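Local coordinates for protein protease VP4 (Blotched snakehead virus, PDB 2GEF) that acts as a serine-type endopeptidase with a serine/lysine catalytic dyad, probably processing the viral structural polyprotein from which it derives, at residues 27-32 with 50-55; 58-63 with 124-129; 72-77 with 101-106. All blocks are in the same frame, centred on the assembly; numbering follows the deposited sequence.

Contact 1: 27-32 with 50-55; sequences FTDGAL and AVRGDH
Ala31 and Ala50 form the hydrogen-bonded antiparallel pair at the open end of the beta hairpin made by strands 31-38 and 43-52. Ala31 N donates to Ala50 O at 2.8 Å, and Ala50 N to Ala31 O at 2.7 Å. Beside this pair the approach is tight: Gly30 CA lies 2.9 Å from Ala50 O, at backbone angles that suit a residue without a side chain. Val51 CG2, anti to its own carbonyl carbon, lies over one face of the Phe27 ring, 4.1 Å from the centroid and 20° off the normal. Phe27 also turns an edge toward the face of His55, a T-shaped pair with planes at 81°. His55 is itself fixed by NE2 donating to Arg52 O at 2.8 Å. The carboxylate of Asp29 stacks almost parallel above the Arg52 guanidinium, Asp29 OD2 being 4.2 Å from Arg52 NE. A water bridges Asp29 OD2 and Arg52 O. Arg52 NH2 donates instead to Ala144 O and Leu147 O, in the last turn of helix 138-146 and just past it. The Asp29–Arg52 attraction is therefore probably through charge alone, while the guanidinium is probably oriented by these two carbonyls.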
ATOM      1  N   PHE A  27       5.535  -6.657  13.342  1.00 21.68           N
ATOM      2  CA  PHE A  27       5.937  -7.150  12.052  1.00 19.32           C
ATOM      3  C   PHE A  27       7.426  -6.844  11.927  1.00 19.07           C
ATOM      4  O   PHE A  27       7.916  -5.692  12.125  1.00 16.66           O
ATOM      5  CB  PHE A  27       5.189  -6.380  10.931  1.00 18.04           C
ATOM      6  CG  PHE A  27       3.778  -6.836  10.748  1.00 17.30           C
ATOM      7  CD1 PHE A  27       2.713  -5.978  11.023  1.00 19.23           C
ATOM      8  CD2 PHE A  27       3.472  -8.129  10.332  1.00 13.55           C
ATOM      9  CE1 PHE A  27       1.366  -6.425  10.878  1.00 16.94           C
ATOM     10  CE2 PHE A  27       2.124  -8.543  10.211  1.00 19.09           C
ATOM     11  CZ  PHE A  27       1.113  -7.665  10.443  1.00 16.63           C
ATOM     12  N   THR A  28       8.135  -7.875  11.531  1.00 17.88           N
ATOM     13  CA  THR A  28       9.513  -7.747  11.204  1.00 15.56           C
ATOM     14  C   THR A  28       9.710  -7.374   9.715  1.00 15.82           C
ATOM     15  O   THR A  28      10.826  -7.096   9.273  1.00 16.20           O
ATOM     16  CB  THR A  28      10.239  -9.079  11.502  1.00 15.43           C
ATOM     17  OG1 THR A  28       9.582 -10.135  10.804  1.00 16.41           O
ATOM     18  CG2 THR A  28      10.285  -9.346  12.990  1.00 13.59           C
ATOM     19  N   ASP A  29       8.630  -7.314   8.948  1.00 13.71           N
ATOM     20  CA  ASP A  29       8.654  -7.058   7.509  1.00 11.71           C
ATOM     21  C   ASP A  29       7.277  -6.737   6.957  1.00  9.83           C
ATOM     22  O   ASP A  29       6.340  -7.161   7.517  1.00  9.99           O
ATOM     23  CB  ASP A  29       9.313  -8.280   6.700  1.00  9.43           C
ATOM     24  CG  ASP A  29       8.828  -9.686   7.158  1.00 11.96           C
ATOM     25  OD1 ASP A  29       9.476 -10.278   8.017  1.00 21.71           O
ATOM     26  OD2 ASP A  29       7.832 -10.276   6.694  1.00 18.24           O
ATOM     27  N   GLY A  30       7.157  -6.118   5.761  1.00  9.88           N
ATOM     28  CA  GLY A  30       5.901  -5.624   5.232  1.00  8.00           C
ATOM     29  C   GLY A  30       6.173  -4.313   4.512  1.00  9.31           C
ATOM     30  O   GLY A  30       7.198  -3.749   4.689  1.00  8.74           O
ATOM     31  N   ALA A  31       5.286  -3.847   3.621  1.00  8.90           N
ATOM     32  CA  ALA A  31       5.478  -2.554   2.988  1.00  6.77           C
ATOM     33  C   ALA A  31       4.121  -1.857   2.956  1.00  8.16           C
ATOM     34  O   ALA A  31       3.064  -2.525   2.757  1.00  9.64           O
ATOM     35  CB  ALA A  31       6.067  -2.675   1.618  1.00  7.34           C
ATOM     36  N   LEU A  32       4.152  -0.554   3.197  1.00  6.92           N
ATOM     37  CA  LEU A  32       2.971   0.325   3.163  1.00  8.63           C
ATOM     38  C   LEU A  32       2.717   0.865   1.819  1.00  7.16           C
ATOM     39  O   LEU A  32       3.651   1.229   1.066  1.00  5.02           O
ATOM     40  CB  LEU A  32       3.119   1.535   4.156  1.00  6.76           C
ATOM     41  CG  LEU A  32       3.252   1.021   5.602  1.00 10.34           C
ATOM     42  CD1 LEU A  32       4.037   2.107   6.447  1.00  7.97           C
ATOM     43  CD2 LEU A  32       1.843   0.611   6.396  1.00  7.55           C
ATOM     44  N   ALA A  50       1.195  -4.425   3.118  1.00 17.83           N
ATOM     45  CA  ALA A  50       1.294  -5.759   2.492  1.00 18.41           C
ATOM     46  C   ALA A  50       2.376  -6.529   3.298  1.00 18.39           C
ATOM     47  O   ALA A  50       3.533  -5.980   3.512  1.00 14.68           O
ATOM     48  CB  ALA A  50       1.799  -5.630   1.136  1.00 17.26           C
ATOM     49  N   VAL A  51       2.032  -7.755   3.702  1.00 16.55           N
ATOM     50  CA  VAL A  51       3.054  -8.675   4.432  1.00 16.51           C
ATOM     51  C   VAL A  51       3.064  -9.967   3.720  1.00 16.50           C
ATOM     52  O   VAL A  51       2.017 -10.484   3.315  1.00 17.24           O
ATOM     53  CB  VAL A  51       2.712  -8.835   5.967  1.00 15.76           C
ATOM     54  CG1 VAL A  51       4.014  -9.411   6.775  1.00 18.02           C
ATOM     55  CG2 VAL A  51       2.492  -7.452   6.504  1.00 10.03           C
ATOM     56  N   ARG A  52       4.243 -10.491   3.501  1.00 16.65           N
ATOM     57  CA  ARG A  52       4.338 -11.899   2.968  1.00 15.66           C
ATOM     58  C   ARG A  52       3.859 -13.008   3.921  1.00 16.14           C
ATOM     59  O   ARG A  52       4.033 -12.969   5.131  1.00 14.20           O
ATOM     60  CB  ARG A  52       5.699 -12.167   2.290  1.00 16.38           C
ATOM     61  CG  ARG A  52       6.996 -11.923   3.183  1.00 17.69           C
ATOM     62  CD  ARG A  52       8.257 -12.631   2.642  1.00 15.89           C
ATOM     63  NE  ARG A  52       9.427 -12.493   3.553  1.00 14.85           N
ATOM     64  CZ  ARG A  52      10.218 -11.433   3.604  1.00 17.35           C
ATOM     65  NH1 ARG A  52      11.228 -11.501   4.416  1.00 29.40           N
ATOM     66  NH2 ARG A  52       9.972 -10.274   2.936  1.00 17.16           N
ATOM     67  N   GLY A  53       3.197 -13.970   3.305  1.00 17.23           N
ATOM     68  CA  GLY A  53       2.637 -15.226   3.924  1.00 18.81           C
ATOM     69  C   GLY A  53       1.154 -14.913   4.128  1.00 18.32           C
ATOM     70  O   GLY A  53       0.658 -13.866   3.723  1.00 14.08           O
ATOM     71  N   ASP A  54       0.462 -15.821   4.795  1.00 19.31           N
ATOM     72  CA  ASP A  54      -0.930 -15.632   5.038  1.00 18.57           C
ATOM     73  C   ASP A  54      -1.273 -15.231   6.476  1.00 17.78           C
ATOM     74  O   ASP A  54      -0.998 -15.916   7.421  1.00 16.18           O
ATOM     75  CB  ASP A  54      -1.785 -16.746   4.339  1.00 23.89           C
ATOM     76  CG  ASP A  54      -2.297 -17.812   5.270  1.00 23.69           C
ATOM     77  OD1 ASP A  54      -1.723 -17.890   6.358  1.00 36.51           O
ATOM     78  OD2 ASP A  54      -3.145 -18.646   4.892  1.00 24.92           O
ATOM     79  N   HIS A  55      -1.802 -14.017   6.593  1.00 18.28           N
ATOM     80  CA  HIS A  55      -2.141 -13.354   7.871  1.00 18.36           C
ATOM     81  C   HIS A  55      -3.560 -13.044   7.832  1.00 18.94           C
ATOM     82  O   HIS A  55      -4.004 -12.027   8.380  1.00 19.39           O
ATOM     83  CB  HIS A  55      -1.322 -12.074   8.104  1.00 20.37           C
ATOM     84  CG  HIS A  55       0.171 -12.271   7.941  1.00 18.98           C
ATOM     85  ND1 HIS A  55       1.003 -12.609   8.995  1.00 24.60           N
ATOM     86  CD2 HIS A  55       0.957 -12.240   6.845  1.00 16.46           C
ATOM     87  CE1 HIS A  55       2.252 -12.740   8.557  1.00 24.31           C
ATOM     88  NE2 HIS A  55       2.245 -12.565   7.246  1.00 21.85           N
TER
HETATM   89  O   HOH W   1       6.183 -12.389   6.875  1.00 29.57           O

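Contact 2: 58-63 with 124-129; sequences LMSPDV and VVWNDM
Ser60 and Trp126 mark the closest backbone approach of 58-63 to 124-129, their CA atoms 5.9 Å apart, against 7.7 Å between the CA atoms of Leu58 and Val124. The two segments share no direct hydrogen bond; the indole of Trp126 meets four successive residues, Leu58 to Pro61. Ser60 CA lies over one face of its six-membered ring, 3.9 Å from the centroid and 17° off the normal, a CH-pi contact. Ser60 CB rests above the fusion of the two rings, near CD2. Further out, Pro61 CD approaches Trp126 CH2 to 3.6 Å, the proline crossing the indole at about a right angle. A chi1 of -62° puts CG of Trp126 anti to the carbonyl carbon and carries the indole to the 58-61 backbone.

The polar atom of the indole is satisfied through solvent. One water accepts from Trp126 NE1 at 3.1 Å and donates to Leu58 O at 2.6 Å, bridging strand and loop. Val124 CG1 packs against that same carbonyl oxygen.

In the fold, this contact sets the short helix 61-64 and the loop before it against strand 120-126, the central strand of the antiparallel sheet 22-27, 120-126, 111-114. Ser60 is the N-cap of the helix: its OG, anti to the backbone N, accepts a weak bond from Asp62 N. Asn127 makes an Asx turn, OD1 accepting from Met129 N at 3.0 Å with the donor above the carbonyl plane. Asn127 ND2 is held by Glu46 and Tyr48. Val63 CG2 touches Met129 O at 3.7 Å, where the helix meets this turn.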
ATOM      1  N   LEU A  58      -5.745 -12.048  10.717  1.00 17.70           N
ATOM      2  CA  LEU A  58      -5.631 -10.648  11.103  1.00 17.91           C
ATOM      3  C   LEU A  58      -6.632  -9.777  10.288  1.00 19.38           C
ATOM      4  O   LEU A  58      -6.904  -8.610  10.675  1.00 18.82           O
ATOM      5  CB  LEU A  58      -4.231 -10.133  10.895  1.00 15.61           C
ATOM      6  CG  LEU A  58      -3.142 -10.392  11.948  1.00 20.40           C
ATOM      7  CD1 LEU A  58      -1.854  -9.805  11.418  1.00 11.55           C
ATOM      8  CD2 LEU A  58      -3.403  -9.983  13.409  1.00 13.68           C
HETATM    9  N   MSE A  59      -7.168 -10.360   9.195  1.00 19.92           N
HETATM   10  CA  MSE A  59      -8.220  -9.742   8.373  1.00 22.69           C
HETATM   11  C   MSE A  59      -9.556  -9.772   9.020  1.00 21.68           C
HETATM   12  O   MSE A  59      -9.864 -10.765   9.723  1.00 22.86           O
HETATM   13  CB  MSE A  59      -8.384 -10.534   7.096  1.00 20.35           C
HETATM   14  CG  MSE A  59      -7.061 -10.423   6.226  1.00 27.14           C
HETATM   15 SE   MSE A  59      -7.023 -11.417   4.647  1.00 34.45          SE
HETATM   16  CE  MSE A  59      -8.038 -10.241   3.576  1.00 30.42           C
ATOM     17  N   SER A  60     -10.399  -8.779   8.720  1.00 20.31           N
ATOM     18  CA  SER A  60     -11.907  -8.943   8.862  1.00 21.49           C
ATOM     19  C   SER A  60     -12.415 -10.226   8.125  1.00 19.67           C
ATOM     20  O   SER A  60     -11.817 -10.583   7.077  1.00 20.06           O
ATOM     21  CB  SER A  60     -12.612  -7.694   8.267  1.00 20.26           C
ATOM     22  OG  SER A  60     -13.987  -7.861   8.351  1.00 24.62           O
ATOM     23  N   PRO A  61     -13.502 -10.902   8.607  1.00 20.02           N
ATOM     24  CA  PRO A  61     -14.065 -12.062   7.788  1.00 20.52           C
ATOM     25  C   PRO A  61     -14.623 -11.619   6.376  1.00 21.14           C
ATOM     26  O   PRO A  61     -14.589 -12.337   5.366  1.00 19.49           O
ATOM     27  CB  PRO A  61     -15.192 -12.598   8.685  1.00 21.58           C
ATOM     28  CG  PRO A  61     -14.922 -12.040  10.113  1.00 19.54           C
ATOM     29  CD  PRO A  61     -14.186 -10.740   9.926  1.00 20.01           C
ATOM     30  N   ASP A  62     -15.075 -10.361   6.316  1.00 21.55           N
ATOM     31  CA  ASP A  62     -15.812  -9.815   5.193  1.00 21.39           C
ATOM     32  C   ASP A  62     -14.824  -9.679   4.039  1.00 23.02           C
ATOM     33  O   ASP A  62     -15.302  -9.549   2.904  1.00 24.10           O
ATOM     34  CB  ASP A  62     -16.288  -8.391   5.512  1.00 23.00           C
ATOM     35  CG  ASP A  62     -17.481  -8.342   6.512  1.00 26.47           C
ATOM     36  OD1 ASP A  62     -18.232  -9.327   6.697  1.00 26.23           O
ATOM     37  OD2 ASP A  62     -17.645  -7.260   7.102  1.00 34.05           O
ATOM     38  N   VAL A  63     -13.488  -9.712   4.285  1.00 21.29           N
ATOM     39  CA  VAL A  63     -12.484  -9.669   3.173  1.00 21.66           C
ATOM     40  C   VAL A  63     -11.568 -10.884   2.947  1.00 21.05           C
ATOM     41  O   VAL A  63     -10.977 -11.055   1.867  1.00 20.90           O
ATOM     42  CB  VAL A  63     -11.659  -8.387   3.240  1.00 21.42           C
ATOM     43  CG1 VAL A  63     -10.454  -8.562   2.454  1.00 24.15           C
ATOM     44  CG2 VAL A  63     -12.496  -7.137   2.664  1.00 20.51           C
ATOM     45  N   VAL A 124      -2.975  -2.650  13.338  1.00  9.69           N
ATOM     46  CA  VAL A 124      -3.818  -3.234  12.306  1.00  9.65           C
ATOM     47  C   VAL A 124      -5.275  -2.982  12.753  1.00 10.92           C
ATOM     48  O   VAL A 124      -5.613  -3.126  13.870  1.00 11.99           O
ATOM     49  CB  VAL A 124      -3.573  -4.791  12.176  1.00 10.85           C
ATOM     50  CG1 VAL A 124      -4.501  -5.561  11.167  1.00  3.63           C
ATOM     51  CG2 VAL A 124      -2.084  -5.131  11.939  1.00  4.78           C
ATOM     52  N   VAL A 125      -6.125  -2.597  11.845  1.00 13.09           N
ATOM     53  CA  VAL A 125      -7.504  -2.268  12.152  1.00 13.14           C
ATOM     54  C   VAL A 125      -8.432  -3.063  11.170  1.00 13.78           C
ATOM     55  O   VAL A 125      -7.982  -3.555  10.113  1.00 12.12           O
ATOM     56  CB  VAL A 125      -7.773  -0.652  12.045  1.00 13.92           C
ATOM     57  CG1 VAL A 125      -7.174   0.205  13.278  1.00 10.07           C
ATOM     58  CG2 VAL A 125      -7.425  -0.014  10.631  1.00 12.03           C
ATOM     59  N   TRP A 126      -9.712  -3.116  11.508  1.00 14.04           N
ATOM     60  CA  TRP A 126     -10.785  -3.388  10.571  1.00 15.49           C
ATOM     61  C   TRP A 126     -11.406  -2.067  10.155  1.00 15.95           C
ATOM     62  O   TRP A 126     -11.814  -1.230  10.983  1.00 15.96           O
ATOM     63  CB  TRP A 126     -11.868  -4.259  11.226  1.00 17.41           C
ATOM     64  CG  TRP A 126     -11.405  -5.620  11.662  1.00 20.79           C
ATOM     65  CD1 TRP A 126     -10.088  -6.062  11.719  1.00 21.91           C
ATOM     66  CD2 TRP A 126     -12.210  -6.698  12.132  1.00 20.84           C
ATOM     67  NE1 TRP A 126     -10.048  -7.385  12.162  1.00 25.43           N
ATOM     68  CE2 TRP A 126     -11.339  -7.807  12.382  1.00 24.72           C
ATOM     69  CE3 TRP A 126     -13.586  -6.873  12.307  1.00 26.67           C
ATOM     70  CZ2 TRP A 126     -11.809  -9.049  12.842  1.00 20.72           C
ATOM     71  CZ3 TRP A 126     -14.046  -8.116  12.746  1.00 19.28           C
ATOM     72  CH2 TRP A 126     -13.157  -9.169  13.017  1.00 20.72           C
ATOM     73  N   ASN A 127     -11.470  -1.877   8.844  1.00 16.64           N
ATOM     74  CA  ASN A 127     -12.152  -0.742   8.192  1.00 17.69           C
ATOM     75  C   ASN A 127     -13.191  -1.606   7.456  1.00 19.35           C
ATOM     76  O   ASN A 127     -12.920  -2.801   7.239  1.00 22.02           O
ATOM     77  CB  ASN A 127     -11.158   0.050   7.217  1.00 13.86           C
ATOM     78  CG  ASN A 127     -10.812  -0.728   5.927  1.00 14.22           C
ATOM     79  OD1 ASN A 127     -11.483  -1.719   5.520  1.00  8.45           O
ATOM     80  ND2 ASN A 127      -9.837  -0.225   5.231  1.00  5.47           N
ATOM     81  N   ASP A 128     -14.388  -1.126   7.134  1.00 19.33           N
ATOM     82  CA  ASP A 128     -15.388  -2.073   6.591  1.00 18.43           C
ATOM     83  C   ASP A 128     -15.453  -1.885   5.072  1.00 18.05           C
ATOM     84  O   ASP A 128     -16.486  -1.901   4.416  1.00 15.36           O
ATOM     85  CB  ASP A 128     -16.744  -1.952   7.273  1.00 20.10           C
ATOM     86  CG  ASP A 128     -16.628  -1.845   8.784  1.00 24.46           C
ATOM     87  OD1 ASP A 128     -16.764  -2.887   9.467  1.00 27.30           O
ATOM     88  OD2 ASP A 128     -16.387  -0.715   9.299  1.00 27.80           O
HETATM   89  N   MSE A 129     -14.266  -1.757   4.495  1.00 19.39           N
HETATM   90  CA  MSE A 129     -14.151  -1.355   3.121  1.00 19.09           C
HETATM   91  C   MSE A 129     -14.175  -2.687   2.365  1.00 18.10           C
HETATM   92  O   MSE A 129     -13.996  -3.753   2.997  1.00 15.71           O
HETATM   93  CB  MSE A 129     -12.874  -0.528   2.954  1.00 20.49           C
HETATM   94  CG  MSE A 129     -12.879   0.741   3.842  1.00 24.22           C
HETATM   95 SE   MSE A 129     -14.281   2.066   3.321  1.00 49.23          SE
HETATM   96  CE  MSE A 129     -13.623   2.085   1.466  1.00 43.74           C
TER
HETATM   97  O   HOH W   2      -7.169  -7.816  13.103  1.00 31.19           O

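Contact 3: 72-77 with 101-106; sequences DDHKVW and RTDLTI
Val76 with Leu104 and Trp77 with Thr105 are parallel beta bridges joining strand 75-77 to strand 104-109, and the short strand axes are inclined by 26°. Three backbone bonds carry the ladder: Leu104 N to Lys75 O at 2.6 Å, Trp77 N to Leu104 O at 2.9 Å, and Ile106 N to Trp77 O at 3.0 Å. On the Val76 and Leu104 face, Val76 CG1 meets Ile106 CG2.

At the N-terminal end of the strand pair, side chains take over the bonding. Asp103 OD1 accepts twice, from Lys75 N at 2.9 Å and from His74 ND1 at 3.2 Å. The Lys75 bond is nearly straight, 172° at the hydrogen; the His74 bond is more bent, with Asp103 OD1 close to the imidazole plane. With the first torsion of Asp103 at -62°, the two bonds hold OD1 from both faces of the carboxylate and probably restrict its rotation. One face of the His74 ring covers the peptide between Arg101 and Thr102, with Thr102 N over the ring centre.

Asp72 closes the far end: its OD2 offers the syn lone pair to Arg101 N at 2.7 Å, and its OD1 is hydrogen-bonded to Thr70 OG1 and Thr100 N. On the opposite sheet face from Val76, Thr105 OG1 lies at the edge of the Trp77 ring, 3.4 Å from CD1, but it donates to Gly53 O and accepts from His55 N. Trp77 NE1, buried by this contact, has no modelled hydrogen-bond partner; its nearest side-chain neighbour across the contact is Asp103 CB, at 4.1 Å.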
ATOM      1  N   ASP A  72       3.207 -14.611 -11.097  1.00 20.04           N
ATOM      2  CA  ASP A  72       3.583 -16.005 -11.003  1.00 19.00           C
ATOM      3  C   ASP A  72       2.526 -16.816 -10.188  1.00 20.26           C
ATOM      4  O   ASP A  72       2.913 -17.792  -9.573  1.00 21.70           O
ATOM      5  CB  ASP A  72       4.990 -16.146 -10.327  1.00 17.00           C
ATOM      6  CG  ASP A  72       5.162 -15.340  -9.020  1.00 17.19           C
ATOM      7  OD1 ASP A  72       4.290 -14.520  -8.623  1.00 18.42           O
ATOM      8  OD2 ASP A  72       6.199 -15.478  -8.347  1.00 14.45           O
ATOM      9  N   ASP A  73       1.255 -16.410 -10.104  1.00 17.29           N
ATOM     10  CA  ASP A  73       0.208 -17.294  -9.634  1.00 17.93           C
ATOM     11  C   ASP A  73       0.098 -17.511  -8.146  1.00 19.79           C
ATOM     12  O   ASP A  73      -0.472 -18.519  -7.712  1.00 19.20           O
ATOM     13  CB  ASP A  73       0.241 -18.669 -10.289  1.00 18.92           C
ATOM     14  CG  ASP A  73      -0.421 -18.666 -11.693  1.00 24.48           C
ATOM     15  OD1 ASP A  73      -1.485 -18.045 -11.817  1.00 26.51           O
ATOM     16  OD2 ASP A  73       0.132 -19.278 -12.655  1.00 33.80           O
ATOM     17  N   HIS A  74       0.678 -16.597  -7.384  1.00 18.59           N
ATOM     18  CA  HIS A  74       0.525 -16.525  -5.946  1.00 18.00           C
ATOM     19  C   HIS A  74      -0.714 -15.771  -5.573  1.00 18.57           C
ATOM     20  O   HIS A  74      -1.291 -15.087  -6.410  1.00 19.20           O
ATOM     21  CB  HIS A  74       1.771 -15.906  -5.360  1.00 13.52           C
ATOM     22  CG  HIS A  74       2.859 -16.873  -5.340  1.00 16.23           C
ATOM     23  ND1 HIS A  74       2.946 -17.861  -4.391  1.00 15.43           N
ATOM     24  CD2 HIS A  74       3.839 -17.123  -6.240  1.00 19.24           C
ATOM     25  CE1 HIS A  74       3.965 -18.650  -4.685  1.00 18.76           C
ATOM     26  NE2 HIS A  74       4.520 -18.224  -5.802  1.00 14.00           N
ATOM     27  N   LYS A  75      -1.093 -15.882  -4.315  1.00 18.39           N
ATOM     28  CA  LYS A  75      -2.242 -15.051  -3.808  1.00 18.61           C
ATOM     29  C   LYS A  75      -1.888 -13.852  -2.969  1.00 18.88           C
ATOM     30  O   LYS A  75      -0.937 -13.845  -2.132  1.00 17.29           O
ATOM     31  CB  LYS A  75      -3.248 -15.958  -3.029  1.00 16.98           C
ATOM     32  CG  LYS A  75      -3.500 -17.188  -3.897  1.00 15.19           C
ATOM     33  CD  LYS A  75      -3.917 -18.358  -3.109  1.00 22.81           C
ATOM     34  CE  LYS A  75      -3.996 -19.633  -3.953  1.00 28.34           C
ATOM     35  NZ  LYS A  75      -5.356 -19.850  -4.459  1.00 25.88           N
ATOM     36  N   VAL A  76      -2.665 -12.799  -3.234  1.00 19.93           N
ATOM     37  CA  VAL A  76      -2.594 -11.666  -2.404  1.00 18.12           C
ATOM     38  C   VAL A  76      -3.933 -11.666  -1.794  1.00 18.90           C
ATOM     39  O   VAL A  76      -4.847 -11.126  -2.430  1.00 21.13           O
ATOM     40  CB  VAL A  76      -2.429 -10.303  -3.144  1.00 19.38           C
ATOM     41  CG1 VAL A  76      -2.193  -9.106  -2.057  1.00 11.86           C
ATOM     42  CG2 VAL A  76      -1.323 -10.373  -4.250  1.00 18.02           C
ATOM     43  N   TRP A  77      -4.067 -12.227  -0.586  1.00 16.45           N
ATOM     44  CA  TRP A  77      -5.283 -12.100   0.230  1.00 15.29           C
ATOM     45  C   TRP A  77      -5.714 -10.618   0.570  1.00 14.63           C
ATOM     46  O   TRP A  77      -4.924  -9.867   1.128  1.00 13.24           O
ATOM     47  CB  TRP A  77      -5.070 -12.851   1.554  1.00 16.32           C
ATOM     48  CG  TRP A  77      -4.548 -14.204   1.341  1.00 17.16           C
ATOM     49  CD1 TRP A  77      -3.266 -14.711   1.636  1.00 20.72           C
ATOM     50  CD2 TRP A  77      -5.303 -15.274   0.869  1.00 19.38           C
ATOM     51  NE1 TRP A  77      -3.215 -16.083   1.352  1.00 22.99           N
ATOM     52  CE2 TRP A  77      -4.450 -16.448   0.869  1.00 19.93           C
ATOM     53  CE3 TRP A  77      -6.627 -15.389   0.458  1.00 19.01           C
ATOM     54  CZ2 TRP A  77      -4.878 -17.670   0.410  1.00 20.51           C
ATOM     55  CZ3 TRP A  77      -7.071 -16.673   0.006  1.00 22.87           C
ATOM     56  CH2 TRP A  77      -6.207 -17.777   0.001  1.00 21.40           C
ATOM     57  N   ARG A 101       6.991 -14.686  -5.919  1.00  8.33           N
ATOM     58  CA  ARG A 101       7.386 -15.995  -5.286  1.00 10.32           C
ATOM     59  C   ARG A 101       6.801 -16.273  -3.807  1.00 10.65           C
ATOM     60  O   ARG A 101       7.223 -17.161  -3.065  1.00  9.31           O
ATOM     61  CB  ARG A 101       8.913 -16.290  -5.393  1.00 12.56           C
ATOM     62  CG  ARG A 101       9.863 -15.078  -5.586  1.00 16.33           C
ATOM     63  CD  ARG A 101      11.389 -15.388  -5.626  1.00 15.60           C
ATOM     64  NE  ARG A 101      12.051 -14.211  -4.994  1.00 25.54           N
ATOM     65  CZ  ARG A 101      11.867 -13.879  -3.710  1.00 23.18           C
ATOM     66  NH1 ARG A 101      11.077 -14.659  -2.965  1.00 24.54           N
ATOM     67  NH2 ARG A 101      12.380 -12.775  -3.196  1.00 14.65           N
ATOM     68  N   THR A 102       5.718 -15.592  -3.439  1.00 10.15           N
ATOM     69  CA  THR A 102       5.095 -15.843  -2.155  1.00  9.98           C
ATOM     70  C   THR A 102       3.644 -15.314  -2.192  1.00  9.92           C
ATOM     71  O   THR A 102       3.297 -14.368  -2.926  1.00  5.75           O
ATOM     72  CB  THR A 102       5.939 -15.175  -1.009  1.00 13.06           C
ATOM     73  OG1 THR A 102       5.252 -15.360   0.240  1.00 18.34           O
ATOM     74  CG2 THR A 102       6.136 -13.548  -1.270  1.00  6.88           C
ATOM     75  N   ASP A 103       2.797 -15.915  -1.378  1.00 10.27           N
ATOM     76  CA  ASP A 103       1.507 -15.264  -1.076  1.00 11.74           C
ATOM     77  C   ASP A 103       1.689 -14.025  -0.235  1.00 11.00           C
ATOM     78  O   ASP A 103       2.638 -13.911   0.516  1.00 13.63           O
ATOM     79  CB  ASP A 103       0.546 -16.252  -0.340  1.00 11.14           C
ATOM     80  CG  ASP A 103       0.203 -17.491  -1.208  1.00 11.67           C
ATOM     81  OD1 ASP A 103       0.404 -17.503  -2.398  1.00 16.16           O
ATOM     82  OD2 ASP A 103      -0.273 -18.511  -0.686  1.00 22.89           O
ATOM     83  N   LEU A 104       0.755 -13.124  -0.248  1.00 10.59           N
ATOM     84  CA  LEU A 104       0.920 -11.973   0.641  1.00  9.50           C
ATOM     85  C   LEU A 104      -0.484 -11.735   1.105  1.00  9.96           C
ATOM     86  O   LEU A 104      -1.417 -12.276   0.493  1.00  6.67           O
ATOM     87  CB  LEU A 104       1.437 -10.710  -0.090  1.00 10.66           C
ATOM     88  CG  LEU A 104       2.923 -10.595  -0.613  1.00 11.77           C
ATOM     89  CD1 LEU A 104       2.975 -10.720  -2.153  1.00  7.51           C
ATOM     90  CD2 LEU A 104       3.552  -9.187  -0.199  1.00  8.66           C
ATOM     91  N   THR A 105      -0.612 -10.996   2.209  1.00  8.16           N
ATOM     92  CA  THR A 105      -1.861 -10.550   2.701  1.00  9.17           C
ATOM     93  C   THR A 105      -1.743  -9.077   2.888  1.00 11.71           C
ATOM     94  O   THR A 105      -0.666  -8.613   3.326  1.00 16.10           O
ATOM     95  CB  THR A 105      -2.019 -11.200   4.113  1.00  8.96           C
ATOM     96  OG1 THR A 105      -1.969 -12.604   3.943  1.00  6.67           O
ATOM     97  CG2 THR A 105      -3.380 -10.964   4.617  1.00  7.63           C
ATOM     98  N   ILE A 106      -2.770  -8.289   2.579  1.00 11.13           N
ATOM     99  CA  ILE A 106      -2.721  -6.838   2.862  1.00  7.55           C
ATOM    100  C   ILE A 106      -3.794  -6.516   3.936  1.00 10.08           C
ATOM    101  O   ILE A 106      -4.802  -7.221   4.082  1.00  8.40           O
ATOM    102  CB  ILE A 106      -2.943  -6.014   1.548  1.00  8.39           C
ATOM    103  CG1 ILE A 106      -4.292  -6.391   0.969  1.00  8.19           C
ATOM    104  CG2 ILE A 106      -1.875  -6.370   0.544  1.00  5.21           C
ATOM    105  CD1 ILE A 106      -4.944  -5.535  -0.116  1.00  4.31           C
TER

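How the contacts relate
Along the chain contact 1 closes before contact 2 opens, and both segments of contact 3 fall between the two halves of contact 2. Contacts 1 and 3, centres about 11 Å apart, share one mixed sheet: strand 104-109 pairs antiparallel with 43-52 and parallel with 75-77, and Val51 N is probably hydrogen-bonded to Thr105 O. Contact 2, centred about 15 Å from contact 1 and 18 Å from contact 3, sets the loop and short helix at 58-63 against the three-stranded sheet. Phe27, ending strand 22-27, ties contact 1 to contact 2 by packing on Leu58 and Val124, while Met59 reaches Thr105. Contacts 1 and 3 also touch helix 138-146, which starts just after the nucleophile Ser136; contact 2 lies away from the dyad.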